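Haemagglutinin I (Physarum polycephalum, PDB 3A5P) is a lectin that probably binds carbohydrates on cell surfaces through a compact two-sheet domain of the legume lectin fold. Local coordinates at residues A[3-8]-A[28-33]; A[38-43]-A[58-63]; A[64-69]-A[96-101]. All coordinates share one frame; numbering follows the deposited sequence. Where two conformers were deposited one is given.

Contact 1 of 3, residues A[3-8]-A[28-33]; sequences WSVQIV and VPRYVT
The guanidinium group of Arg30 lies flat on the indole of Trp3, planes 24° apart and centres 3.9 Å from each other; NH2 sits over the indole face and, with NH1, reaches the carbonyl oxygen of Trp3 end-on, both nitrogens to one atom. This is the tight end of the contact. NH2 of Arg30 gives the shorter bond, 2.9 Å to Trp3 O, against 3.2 Å from NH1. CZ of Arg30 stands 4.0 Å from the centroid of the six-membered indole ring, well over its face, in cation-pi geometry. Bends at chi2 and chi3 (57° and 65°) fold the arginine back toward the loop that leads into its strand, where NE bonds to Val28 O at 2.7 Å in the guanidinium plane; ring and carbonyls together hold the group flat. The indole NE1 is hydrogen-bonded to OE2 of Glu44. Beside this tight end the Val28 side chain points away and is exposed. Further along, packing is looser and purely apolar: CG2 of Val32 touches CG1 of Val5 at 4.0 Å, and Ile7 is already partly exposed. The strands run nearly parallel, facing each other across a beta sandwich; the axes of the two segments approach to 8.7 Å. Strand 3-10 hydrogen-bonds to strand 74-81, while strand 30-34 lies between 17-20 and 40-43 in the other sheet, with Phe42 touching Trp3, Val5 and Val32.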
ATOM      1  N   TRP A   3      -6.504  -5.553  16.658  1.00 18.81           N
ATOM      2  CA  TRP A   3      -7.368  -6.032  15.579  1.00 18.26           C
ATOM      3  C   TRP A   3      -6.545  -6.696  14.495  1.00 18.04           C
ATOM      4  O   TRP A   3      -5.336  -6.410  14.324  1.00 17.14           O
ATOM      5  CB  TRP A   3      -8.214  -4.887  14.993  1.00 18.11           C
ATOM      6  CG  TRP A   3      -7.368  -3.669  14.698  1.00 18.15           C
ATOM      7  CD1 TRP A   3      -7.013  -2.684  15.584  1.00 18.55           C
ATOM      8  CD2 TRP A   3      -6.732  -3.345  13.463  1.00 17.33           C
ATOM      9  NE1 TRP A   3      -6.200  -1.771  14.973  1.00 18.69           N
ATOM     10  CE2 TRP A   3      -6.034  -2.131  13.662  1.00 17.77           C
ATOM     11  CE3 TRP A   3      -6.700  -3.950  12.190  1.00 16.32           C
ATOM     12  CZ2 TRP A   3      -5.280  -1.524  12.659  1.00 18.57           C
ATOM     13  CZ3 TRP A   3      -5.966  -3.333  11.186  1.00 17.14           C
ATOM     14  CH2 TRP A   3      -5.259  -2.127  11.430  1.00 17.38           C
ATOM     15  N   SER A   4      -7.208  -7.617  13.800  1.00 17.43           N
ATOM     16  CA  SER A   4      -6.640  -8.313  12.651  1.00 17.66           C
ATOM     17  C   SER A   4      -7.446  -7.949  11.405  1.00 17.61           C
ATOM     18  O   SER A   4      -8.499  -7.296  11.509  1.00 17.36           O
ATOM     19  CB  SER A   4      -6.658  -9.825  12.886  1.00 18.14           C
ATOM     20  OG  SER A   4      -7.996 -10.299  12.934  1.00 18.11           O
ATOM     21  N   VAL A   5      -6.943  -8.366  10.237  1.00 17.60           N
ATOM     22  CA  VAL A   5      -7.654  -8.187   8.975  1.00 17.63           C
ATOM     23  C   VAL A   5      -7.778  -9.560   8.301  1.00 18.14           C
ATOM     24  O   VAL A   5      -6.770 -10.279   8.127  1.00 18.44           O
ATOM     25  CB  VAL A   5      -6.948  -7.192   8.006  1.00 17.47           C
ATOM     26  CG1 VAL A   5      -7.755  -7.054   6.710  1.00 16.85           C
ATOM     27  CG2 VAL A   5      -6.773  -5.811   8.664  1.00 17.84           C
ATOM     28  N   GLN A   6      -9.016  -9.925   7.958  1.00 17.74           N
ATOM     29  CA  GLN A   6      -9.304 -11.163   7.214  1.00 18.38           C
ATOM     30  C   GLN A   6      -9.673 -10.806   5.786  1.00 17.74           C
ATOM     31  O   GLN A   6     -10.374  -9.836   5.549  1.00 18.21           O
ATOM     32  CB  GLN A   6     -10.474 -11.903   7.843  1.00 18.73           C
ATOM     33  CG  GLN A   6     -10.094 -12.654   9.108  1.00 23.12           C
ATOM     34  CD  GLN A   6      -9.338 -13.922   8.785  1.00 27.32           C
ATOM     35  OE1 GLN A   6      -9.749 -14.710   7.906  1.00 30.31           O
ATOM     36  NE2 GLN A   6      -8.220 -14.124   9.462  1.00 27.88           N
ATOM     37  N   ILE A   7      -9.213 -11.595   4.826  0.50 17.24           N
ATOM     38  CA  ILE A   7      -9.536 -11.302   3.425  0.50 16.83           C
ATOM     39  C   ILE A   7     -10.274 -12.491   2.805  0.50 16.78           C
ATOM     40  O   ILE A   7      -9.853 -13.647   2.956  0.50 16.09           O
ATOM     41  CB  ILE A   7      -8.280 -10.873   2.607  0.50 17.57           C
ATOM     42  CG1 ILE A   7      -7.187 -11.947   2.686  0.50 16.20           C
ATOM     43  CG2 ILE A   7      -7.752  -9.488   3.091  0.50 16.67           C
ATOM     44  CD1 ILE A   7      -6.054 -11.782   1.681  0.50 17.34           C
ATOM     45  N   VAL A   8     -11.409 -12.206   2.168  1.00 16.39           N
ATOM     46  CA  VAL A   8     -12.219 -13.246   1.524  1.00 16.75           C
ATOM     47  C   VAL A   8     -12.243 -12.907   0.049  1.00 16.81           C
ATOM     48  O   VAL A   8     -12.717 -11.832  -0.332  1.00 16.58           O
ATOM     49  CB  VAL A   8     -13.676 -13.321   2.100  1.00 16.84           C
ATOM     50  CG1 VAL A   8     -14.504 -14.336   1.352  1.00 17.58           C
ATOM     51  CG2 VAL A   8     -13.665 -13.644   3.609  1.00 17.52           C
ATOM     52  N   VAL A  28      -0.805  -1.843  14.664  1.00 17.53           N
ATOM     53  CA  VAL A  28       0.014  -1.312  13.549  1.00 16.83           C
ATOM     54  C   VAL A  28      -0.816  -1.252  12.263  1.00 16.17           C
ATOM     55  O   VAL A  28      -1.812  -1.987  12.133  1.00 16.12           O
ATOM     56  CB  VAL A  28       1.324  -2.138  13.313  1.00 16.82           C
ATOM     57  CG1 VAL A  28       2.205  -2.190  14.587  1.00 16.59           C
ATOM     58  CG2 VAL A  28       1.023  -3.565  12.834  1.00 16.65           C
ATOM     59  N   PRO A  29      -0.442  -0.358  11.327  1.00 15.89           N
ATOM     60  CA  PRO A  29      -1.144  -0.361  10.039  1.00 16.01           C
ATOM     61  C   PRO A  29      -1.061  -1.698   9.289  1.00 15.99           C
ATOM     62  O   PRO A  29      -0.055  -2.426   9.387  1.00 15.91           O
ATOM     63  CB  PRO A  29      -0.428   0.742   9.245  1.00 16.02           C
ATOM     64  CG  PRO A  29       0.077   1.708  10.346  1.00 16.13           C
ATOM     65  CD  PRO A  29       0.573   0.721  11.392  1.00 15.62           C
ATOM     66  N   ARG A  30      -2.135  -2.013   8.574  1.00 16.08           N
ATOM     67  CA  ARG A  30      -2.195  -3.181   7.704  1.00 15.95           C
ATOM     68  C   ARG A  30      -2.638  -2.743   6.313  1.00 15.95           C
ATOM     69  O   ARG A  30      -3.444  -1.816   6.163  1.00 15.99           O
ATOM     70  CB  ARG A  30      -3.194  -4.213   8.264  1.00 15.51           C
ATOM     71  CG  ARG A  30      -2.570  -5.467   8.895  1.00 17.18           C
ATOM     72  CD  ARG A  30      -1.598  -5.153  10.023  1.00 15.78           C
ATOM     73  NE  ARG A  30      -2.212  -4.523  11.191  1.00 16.34           N
ATOM     74  CZ  ARG A  30      -2.901  -5.177  12.132  1.00 16.36           C
ATOM     75  NH1 ARG A  30      -3.135  -6.476  12.009  1.00 15.23           N
ATOM     76  NH2 ARG A  30      -3.401  -4.517  13.183  1.00 14.53           N
ATOM     77  N   TYR A  31      -2.132  -3.429   5.298  1.00 15.65           N
ATOM     78  CA  TYR A  31      -2.301  -2.967   3.914  1.00 15.28           C
ATOM     79  C   TYR A  31      -2.845  -4.125   3.117  1.00 15.21           C
ATOM     80  O   TYR A  31      -2.217  -5.198   3.066  1.00 15.91           O
ATOM     81  CB  TYR A  31      -0.942  -2.505   3.362  1.00 14.98           C
ATOM     82  CG  TYR A  31      -0.327  -1.374   4.165  1.00 14.43           C
ATOM     83  CD1 TYR A  31      -0.637  -0.043   3.873  1.00 15.08           C
ATOM     84  CD2 TYR A  31       0.527  -1.632   5.231  1.00 14.00           C
ATOM     85  CE1 TYR A  31      -0.099   0.999   4.601  1.00 14.58           C
ATOM     86  CE2 TYR A  31       1.075  -0.581   5.991  1.00 12.27           C
ATOM     87  CZ  TYR A  31       0.763   0.730   5.658  1.00 12.83           C
ATOM     88  OH  TYR A  31       1.293   1.766   6.393  1.00 15.85           O
ATOM     89  N   VAL A  32      -4.030  -3.941   2.537  1.00 14.65           N
ATOM     90  CA  VAL A  32      -4.566  -4.947   1.620  1.00 14.20           C
ATOM     91  C   VAL A  32      -4.274  -4.488   0.199  1.00 14.56           C
ATOM     92  O   VAL A  32      -4.717  -3.406  -0.220  1.00 14.47           O
ATOM     93  CB  VAL A  32      -6.084  -5.221   1.819  1.00 14.32           C
ATOM     94  CG1 VAL A  32      -6.577  -6.219   0.774  1.00 14.73           C
ATOM     95  CG2 VAL A  32      -6.321  -5.790   3.201  1.00 15.03           C
ATOM     96  N   THR A  33      -3.525  -5.318  -0.522  1.00 14.56           N
ATOM     97  CA  THR A  33      -3.019  -4.957  -1.834  1.00 15.14           C
ATOM     98  C   THR A  33      -3.670  -5.811  -2.913  1.00 14.97           C
ATOM     99  O   THR A  33      -3.896  -6.999  -2.707  1.00 14.89           O
ATOM    100  CB  THR A  33      -1.475  -5.118  -1.915  1.00 15.36           C
ATOM    101  OG1 THR A  33      -1.109  -6.493  -1.632  1.00 15.36           O
ATOM    102  CG2 THR A  33      -0.786  -4.128  -0.931  1.00 16.37           C
TER

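Contact 2 of 3, residues A[38-43]-A[58-63]; sequences APITFS and VHNGDD
Val58 stands beside Ile40 and Phe42, all three side chains pointing to the same face of the sheet, and each methyl of the valine serves one neighbour. CG1 of Val58 meets CG2 of Ile40 at 3.5 Å, both branches lying anti to their own backbone nitrogens; CG2 of Val58 turns the other way to the phenyl of Phe42, 3.9 Å from CD1. Asn60 extends from the same face (chi1 -170°), and its OD1 is linked by a water to Ala38 O, while its ND2 bonds to Thr99 O. Thr41 and His59 project to the opposite face, paired with CB atoms 4.2 Å apart. A second water lies in the plane of the imidazole at ND1 of His59 and also bonds to Ser43 OG; NE2 of His59 goes to Ala104 O of the second subunit. The pairing is that of an antiparallel beta hairpin in the five-stranded sheet of a legume-lectin-like sandwich, with the Val58 face turned to the core, where Leu98 of the other sheet packs on Ile40, Val58 and Asn60. Thr41 and His59 form a hydrogen-bonded pair, N of His59 to O of Thr41 at 2.8 Å and N of Thr41 to O of His59 at 2.9 Å. Beyond it strand 54-60 turns away through a type II' turn from Asn60 to Asp63. Gly61 has positive phi (61°), and its CA sits 3.8 Å from CB of Ala38; its N bonds to Pro39 O at 3.1 Å.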
ATOM      1  N   ALA A  38      -4.662   0.826  -5.998  1.00 16.46           N
ATOM      2  CA  ALA A  38      -4.114   1.450  -4.789  1.00 16.54           C
ATOM      3  C   ALA A  38      -4.362   0.564  -3.563  1.00 16.44           C
ATOM      4  O   ALA A  38      -5.457  -0.014  -3.431  1.00 16.45           O
ATOM      5  CB  ALA A  38      -4.703   2.831  -4.600  1.00 16.69           C
ATOM      6  N   PRO A  39      -3.340   0.416  -2.677  1.00 17.04           N
ATOM      7  CA  PRO A  39      -3.558  -0.336  -1.443  1.00 16.40           C
ATOM      8  C   PRO A  39      -4.668   0.294  -0.601  1.00 16.43           C
ATOM      9  O   PRO A  39      -4.874   1.516  -0.641  1.00 16.52           O
ATOM     10  CB  PRO A  39      -2.208  -0.239  -0.704  1.00 17.23           C
ATOM     11  CG  PRO A  39      -1.188  -0.021  -1.817  1.00 17.89           C
ATOM     12  CD  PRO A  39      -1.942   0.878  -2.804  1.00 16.99           C
ATOM     13  N   ILE A  40      -5.404  -0.557   0.097  1.00 15.39           N
ATOM     14  CA  ILE A  40      -6.327  -0.124   1.131  1.00 15.88           C
ATOM     15  C   ILE A  40      -5.567  -0.202   2.454  1.00 15.77           C
ATOM     16  O   ILE A  40      -5.072  -1.267   2.805  1.00 16.52           O
ATOM     17  CB  ILE A  40      -7.563  -1.060   1.193  1.00 16.00           C
ATOM     18  CG1 ILE A  40      -8.239  -1.185  -0.188  1.00 16.26           C
ATOM     19  CG2 ILE A  40      -8.548  -0.642   2.344  1.00 14.94           C
ATOM     20  CD1 ILE A  40      -9.170  -2.374  -0.265  1.00 21.82           C
ATOM     21  N   THR A  41      -5.462   0.921   3.170  1.00 14.82           N
ATOM     22  CA  THR A  41      -4.749   0.965   4.453  1.00 15.27           C
ATOM     23  C   THR A  41      -5.734   0.904   5.626  1.00 15.13           C
ATOM     24  O   THR A  41      -6.757   1.592   5.630  1.00 15.58           O
ATOM     25  CB  THR A  41      -3.846   2.254   4.585  1.00 15.04           C
ATOM     26  OG1 THR A  41      -2.922   2.303   3.494  1.00 14.91           O
ATOM     27  CG2 THR A  41      -3.071   2.256   5.930  1.00 14.94           C
ATOM     28  N   PHE A  42      -5.432   0.044   6.589  1.00 15.09           N
ATOM     29  CA  PHE A  42      -6.182  -0.059   7.839  1.00 15.57           C
ATOM     30  C   PHE A  42      -5.251   0.438   8.932  1.00 15.90           C
ATOM     31  O   PHE A  42      -4.120  -0.020   9.028  1.00 15.53           O
ATOM     32  CB  PHE A  42      -6.535  -1.528   8.134  1.00 15.72           C
ATOM     33  CG  PHE A  42      -7.456  -2.152   7.126  1.00 15.88           C
ATOM     34  CD1 PHE A  42      -8.801  -2.361   7.440  1.00 17.63           C
ATOM     35  CD2 PHE A  42      -6.983  -2.544   5.872  1.00 16.39           C
ATOM     36  CE1 PHE A  42      -9.672  -2.940   6.501  1.00 19.11           C
ATOM     37  CE2 PHE A  42      -7.846  -3.113   4.926  1.00 17.95           C
ATOM     38  CZ  PHE A  42      -9.185  -3.322   5.246  1.00 17.98           C
ATOM     39  N   SER A  43      -5.710   1.371   9.751  1.00 16.99           N
ATOM     40  CA  SER A  43      -4.832   1.927  10.797  1.00 17.33           C
ATOM     41  C   SER A  43      -5.632   2.634  11.880  1.00 19.03           C
ATOM     42  O   SER A  43      -6.844   2.836  11.740  1.00 19.60           O
ATOM     43  CB  SER A  43      -3.786   2.885  10.180  1.00 17.66           C
ATOM     44  OG  SER A  43      -4.376   4.106   9.743  1.00 18.16           O
ATOM     45  N   VAL A  58     -10.046   3.324   7.704  1.00 17.55           N
ATOM     46  CA  VAL A  58      -9.742   2.741   6.399  1.00 17.43           C
ATOM     47  C   VAL A  58      -9.468   3.859   5.404  1.00 17.58           C
ATOM     48  O   VAL A  58     -10.286   4.796   5.257  1.00 17.79           O
ATOM     49  CB  VAL A  58     -10.895   1.827   5.928  1.00 17.59           C
ATOM     50  CG1 VAL A  58     -10.598   1.216   4.536  1.00 16.28           C
ATOM     51  CG2 VAL A  58     -11.131   0.731   6.950  1.00 17.36           C
ATOM     52  N   HIS A  59      -8.303   3.777   4.752  1.00 16.46           N
ATOM     53  CA  HIS A  59      -7.988   4.659   3.636  1.00 16.46           C
ATOM     54  C   HIS A  59      -8.007   3.890   2.315  1.00 17.27           C
ATOM     55  O   HIS A  59      -7.406   2.807   2.188  1.00 17.43           O
ATOM     56  CB  HIS A  59      -6.637   5.347   3.846  1.00 15.88           C
ATOM     57  CG  HIS A  59      -6.694   6.468   4.829  1.00 15.01           C
ATOM     58  ND1 HIS A  59      -6.646   6.265   6.187  1.00 15.90           N
ATOM     59  CD2 HIS A  59      -6.825   7.805   4.647  1.00 15.39           C
ATOM     60  CE1 HIS A  59      -6.743   7.429   6.808  1.00 15.32           C
ATOM     61  NE2 HIS A  59      -6.842   8.380   5.895  1.00 16.20           N
ATOM     62  N   ASN A  60      -8.720   4.431   1.343  1.00 17.69           N
ATOM     63  CA  ASN A  60      -8.734   3.861  -0.006  1.00 17.75           C
ATOM     64  C   ASN A  60      -7.728   4.664  -0.839  1.00 18.94           C
ATOM     65  O   ASN A  60      -8.015   5.782  -1.291  1.00 18.23           O
ATOM     66  CB  ASN A  60     -10.158   3.912  -0.576  1.00 18.42           C
ATOM     67  CG  ASN A  60     -10.315   3.114  -1.867  1.00 18.67           C
ATOM     68  OD1 ASN A  60      -9.377   2.454  -2.339  1.00 22.56           O
ATOM     69  ND2 ASN A  60     -11.509   3.187  -2.450  1.00 19.56           N
ATOM     70  N   GLY A  61      -6.519   4.113  -1.004  1.00 18.95           N
ATOM     71  CA  GLY A  61      -5.417   4.902  -1.551  1.00 19.96           C
ATOM     72  C   GLY A  61      -5.175   6.061  -0.594  1.00 21.49           C
ATOM     73  O   GLY A  61      -5.012   5.842   0.628  1.00 20.60           O
ATOM     74  N   ASP A  62      -5.180   7.279  -1.143  1.00 21.87           N
ATOM     75  CA  ASP A  62      -4.909   8.512  -0.384  1.00 23.74           C
ATOM     76  C   ASP A  62      -6.041   8.851   0.591  1.00 23.70           C
ATOM     77  O   ASP A  62      -5.819   9.463   1.635  1.00 24.44           O
ATOM     78  CB  ASP A  62      -4.790   9.725  -1.337  1.00 24.34           C
ATOM     79  CG  ASP A  62      -3.431   9.842  -2.051  1.00 27.81           C
ATOM     80  OD1 ASP A  62      -2.847   8.864  -2.501  1.00 29.37           O
ATOM     81  OD2 ASP A  62      -2.963  10.985  -2.232  1.00 34.32           O
ATOM     82  N   ASP A  63      -7.254   8.477   0.222  1.00 23.84           N
ATOM     83  CA  ASP A  63      -8.451   9.074   0.816  1.00 24.51           C
ATOM     84  C   ASP A  63      -9.094   8.275   1.944  1.00 23.41           C
ATOM     85  O   ASP A  63      -9.217   7.051   1.883  1.00 22.60           O
ATOM     86  CB  ASP A  63      -9.466   9.356  -0.270  1.00 25.89           C
ATOM     87  CG  ASP A  63      -8.902  10.249  -1.359  1.00 27.60           C
ATOM     88  OD1 ASP A  63      -8.187  11.252  -1.053  1.00 31.50           O
ATOM     89  OD2 ASP A  63      -9.163   9.926  -2.521  1.00 31.20           O
TER
HETATM   90  O   HOH W   1      -7.911   1.045  -4.206  1.00 14.56           O
HETATM   91  O   HOH W   2      -3.781   3.459   1.153  1.00 16.94           O
HETATM   92  O   HOH W   3      -5.897   3.872   7.576  1.00 19.40           O

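Contact 3 of 3, residues A[64-69]-A[96-101]; sequences RAFQLG and QHLTLK
Gln96 lies along the face of the Phe66 ring, the two side chains running counter to each other, where strands 63-70 and 96-99, from the two sheets of the beta sandwich, face one another in roughly antiparallel sense. Ala65 and Phe66 form a classic beta bulge opposite Val58. The chief apolar contact is a CH-pi interaction: CB of Gln96 sits over the centre of the Phe66 ring, 3.5 Å from the centroid and 6° off its normal, while Ala65 CB covers the rim of the opposite face. At the ring's far end CZ of Phe66 touches CD2 of Leu98 at 3.9 Å, and Leu98 also touches Val86 and Ile88 of the neighbouring strand and Ile40 across the sandwich. Among polar contacts, His97 O lies at the ring edge near its plane, 3.5 Å from CE2 of Phe66. The Gln96 chain runs extended beyond CG, carrying its amide, turned 33° from the phenyl plane, alongside CB and CG of Phe66. A single hydrogen bond joins the segments: NE2 of Gln96 donates to Gln67 O at 3.1 Å, approaching from 54° above the carbonyl plane.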
ATOM      1  N   ARG A  64      -9.514   8.990   2.977  1.00 22.73           N
ATOM      2  CA  ARG A  64     -10.217   8.339   4.058  1.00 22.65           C
ATOM      3  C   ARG A  64     -11.562   7.833   3.539  1.00 22.69           C
ATOM      4  O   ARG A  64     -12.382   8.609   3.026  1.00 23.29           O
ATOM      5  CB  ARG A  64     -10.374   9.265   5.245  1.00 23.00           C
ATOM      6  CG  ARG A  64     -10.753   8.513   6.489  1.00 25.31           C
ATOM      7  CD  ARG A  64     -11.189   9.457   7.531  1.00 30.50           C
ATOM      8  NE  ARG A  64     -10.089   9.876   8.373  1.00 32.14           N
ATOM      9  CZ  ARG A  64     -10.042   9.681   9.680  1.00 30.10           C
ATOM     10  NH1 ARG A  64     -11.033   9.062  10.288  1.00 31.63           N
ATOM     11  NH2 ARG A  64      -9.009  10.118  10.374  1.00 29.23           N
ATOM     12  N   ALA A  65     -11.753   6.521   3.628  1.00 21.02           N
ATOM     13  CA  ALA A  65     -12.965   5.868   3.139  1.00 20.18           C
ATOM     14  C   ALA A  65     -14.060   5.880   4.218  1.00 19.69           C
ATOM     15  O   ALA A  65     -15.172   6.390   3.987  1.00 19.43           O
ATOM     16  CB  ALA A  65     -12.652   4.443   2.692  1.00 19.79           C
ATOM     17  N   PHE A  66     -13.739   5.335   5.389  1.00 19.32           N
ATOM     18  CA  PHE A  66     -14.662   5.263   6.539  1.00 20.02           C
ATOM     19  C   PHE A  66     -13.937   4.724   7.750  1.00 20.30           C
ATOM     20  O   PHE A  66     -12.773   4.314   7.649  1.00 20.49           O
ATOM     21  CB  PHE A  66     -15.911   4.388   6.249  1.00 19.75           C
ATOM     22  CG  PHE A  66     -15.629   3.143   5.429  1.00 20.11           C
ATOM     23  CD1 PHE A  66     -15.007   2.026   6.005  1.00 20.91           C
ATOM     24  CD2 PHE A  66     -15.982   3.092   4.074  1.00 22.48           C
ATOM     25  CE1 PHE A  66     -14.739   0.872   5.235  1.00 21.52           C
ATOM     26  CE2 PHE A  66     -15.716   1.946   3.298  1.00 21.90           C
ATOM     27  CZ  PHE A  66     -15.101   0.835   3.889  1.00 20.50           C
ATOM     28  N   GLN A  67     -14.631   4.681   8.884  1.00 20.02           N
ATOM     29  CA  GLN A  67     -14.068   4.109  10.085  1.00 19.82           C
ATOM     30  C   GLN A  67     -14.972   2.993  10.564  1.00 20.56           C
ATOM     31  O   GLN A  67     -16.212   3.111  10.488  1.00 20.37           O
ATOM     32  CB  GLN A  67     -13.938   5.183  11.160  1.00 20.05           C
ATOM     33  CG  GLN A  67     -13.153   4.749  12.387  1.00 19.54           C
ATOM     34  CD  GLN A  67     -12.965   5.913  13.363  1.00 20.43           C
ATOM     35  OE1 GLN A  67     -13.763   6.086  14.287  1.00 21.73           O
ATOM     36  NE2 GLN A  67     -11.942   6.741  13.121  1.00 19.43           N
ATOM     37  N   LEU A  68     -14.343   1.930  11.066  1.00 20.00           N
ATOM     38  CA  LEU A  68     -15.010   0.754  11.607  1.00 21.14           C
ATOM     39  C   LEU A  68     -14.852   0.749  13.128  1.00 20.83           C
ATOM     40  O   LEU A  68     -13.848   1.235  13.652  1.00 21.51           O
ATOM     41  CB  LEU A  68     -14.327  -0.506  11.087  1.00 21.57           C
ATOM     42  CG  LEU A  68     -13.920  -0.570   9.599  1.00 25.24           C
ATOM     43  CD1 LEU A  68     -12.893  -1.680   9.382  1.00 27.08           C
ATOM     44  CD2 LEU A  68     -15.156  -0.818   8.766  1.00 25.52           C
ATOM     45  N   GLY A  69     -15.826   0.173  13.818  1.00 21.15           N
ATOM     46  CA  GLY A  69     -15.766   0.019  15.275  1.00 20.71           C
ATOM     47  C   GLY A  69     -15.751  -1.443  15.678  1.00 21.25           C
ATOM     48  O   GLY A  69     -16.229  -2.332  14.930  1.00 20.90           O
ATOM     49  N   GLN A  96     -19.415  -1.811   5.292  1.00 22.25           N
ATOM     50  CA  GLN A  96     -19.261  -0.631   4.450  1.00 22.07           C
ATOM     51  C   GLN A  96     -18.567  -1.009   3.153  1.00 21.60           C
ATOM     52  O   GLN A  96     -17.672  -1.854   3.148  1.00 21.33           O
ATOM     53  CB  GLN A  96     -18.502   0.444   5.214  1.00 22.77           C
ATOM     54  CG  GLN A  96     -19.282   0.870   6.468  1.00 24.63           C
ATOM     55  CD  GLN A  96     -18.682   2.040   7.149  1.00 29.13           C
ATOM     56  OE1 GLN A  96     -18.812   3.176   6.690  1.00 28.91           O
ATOM     57  NE2 GLN A  96     -18.002   1.782   8.263  1.00 31.51           N
ATOM     58  N   HIS A  97     -19.005  -0.396   2.060  1.00 20.02           N
ATOM     59  CA  HIS A  97     -18.513  -0.725   0.743  1.00 19.49           C
ATOM     60  C   HIS A  97     -17.531   0.333   0.234  1.00 18.92           C
ATOM     61  O   HIS A  97     -17.701   1.522   0.502  1.00 19.18           O
ATOM     62  CB  HIS A  97     -19.710  -0.834  -0.212  1.00 19.74           C
ATOM     63  CG  HIS A  97     -19.339  -1.058  -1.641  1.00 19.14           C
ATOM     64  ND1 HIS A  97     -19.185  -0.022  -2.539  1.00 20.95           N
ATOM     65  CD2 HIS A  97     -19.128  -2.200  -2.338  1.00 18.74           C
ATOM     66  CE1 HIS A  97     -18.877  -0.517  -3.726  1.00 20.97           C
ATOM     67  NE2 HIS A  97     -18.826  -1.838  -3.629  1.00 18.87           N
ATOM     68  N   LEU A  98     -16.515  -0.112  -0.508  1.00 18.84           N
ATOM     69  CA  LEU A  98     -15.721   0.772  -1.359  1.00 18.14           C
ATOM     70  C   LEU A  98     -15.409   0.058  -2.674  1.00 18.25           C
ATOM     71  O   LEU A  98     -15.630  -1.157  -2.825  1.00 17.48           O
ATOM     72  CB  LEU A  98     -14.417   1.226  -0.651  1.00 18.71           C
ATOM     73  CG  LEU A  98     -13.394   0.152  -0.210  1.00 19.10           C
ATOM     74  CD1 LEU A  98     -12.488  -0.315  -1.371  1.00 17.81           C
ATOM     75  CD2 LEU A  98     -12.501   0.608   0.990  1.00 18.38           C
ATOM     76  N   THR A  99     -14.891   0.830  -3.617  1.00 18.18           N
ATOM     77  CA  THR A  99     -14.399   0.265  -4.858  0.50 18.30           C
ATOM     78  C   THR A  99     -12.951   0.622  -5.041  1.00 18.17           C
ATOM     79  O   THR A  99     -12.528   1.777  -4.816  1.00 17.94           O
ATOM     80  CB  THR A  99     -15.191   0.716  -6.092  0.50 18.60           C
ATOM     81  OG1 THR A  99     -15.319   2.143  -6.090  0.50 19.51           O
ATOM     82  CG2 THR A  99     -16.550   0.075  -6.087  0.50 18.36           C
ATOM     83  N   LEU A 100     -12.184  -0.401  -5.416  1.00 17.96           N
ATOM     84  CA  LEU A 100     -10.752  -0.277  -5.683  1.00 17.74           C
ATOM     85  C   LEU A 100     -10.483   0.827  -6.696  1.00 18.81           C
ATOM     86  O   LEU A 100     -11.254   0.997  -7.653  1.00 19.09           O
ATOM     87  CB  LEU A 100     -10.200  -1.607  -6.213  1.00 18.12           C
ATOM     88  CG  LEU A 100     -10.217  -2.771  -5.207  1.00 17.19           C
ATOM     89  CD1 LEU A 100      -9.700  -4.084  -5.856  1.00 16.38           C
ATOM     90  CD2 LEU A 100      -9.442  -2.436  -3.926  1.00 17.46           C
ATOM     91  N   LYS A 101      -9.391   1.550  -6.495  1.00 18.29           N
ATOM     92  CA  LYS A 101      -9.003   2.636  -7.393  1.00 19.32           C
ATOM     93  C   LYS A 101      -7.847   2.192  -8.262  1.00 19.44           C
ATOM     94  O   LYS A 101      -6.779   1.820  -7.748  1.00 18.40           O
ATOM     95  CB  LYS A 101      -8.609   3.862  -6.572  1.00 19.95           C
ATOM     96  CG  LYS A 101      -9.785   4.480  -5.875  1.00 23.04           C
ATOM     97  CD  LYS A 101      -9.404   5.029  -4.510  1.00 29.20           C
ATOM     98  CE  LYS A 101      -8.552   6.247  -4.603  1.00 29.51           C
ATOM     99  NZ  LYS A 101      -8.843   7.146  -3.459  1.00 30.76           N
TER

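How the contacts relate
From the N terminus, contact 1 closes the first loop, bringing strand 30-34 of the five-stranded sheet opposite strand 3-10 at the edge of the four-stranded one. Contact 2 then closes a shorter loop as strand 54-60 returns beside 40-43 within a single sheet. Contact 3 closes the last and longest, from strand 63-70 to 96-99, again between sheets. The three follow in series, none nesting or crossing. Contact 2 is the bridge: strand 40-43 bonds to 30-34, with Arg30 O 2.8 Å from Phe42 N, and strand 54-60 pairs with 63-70. Contacts 1 and 3 thus join the sheets at separate places, about 13 Å apart between centres, and all three contacts reach the second subunit.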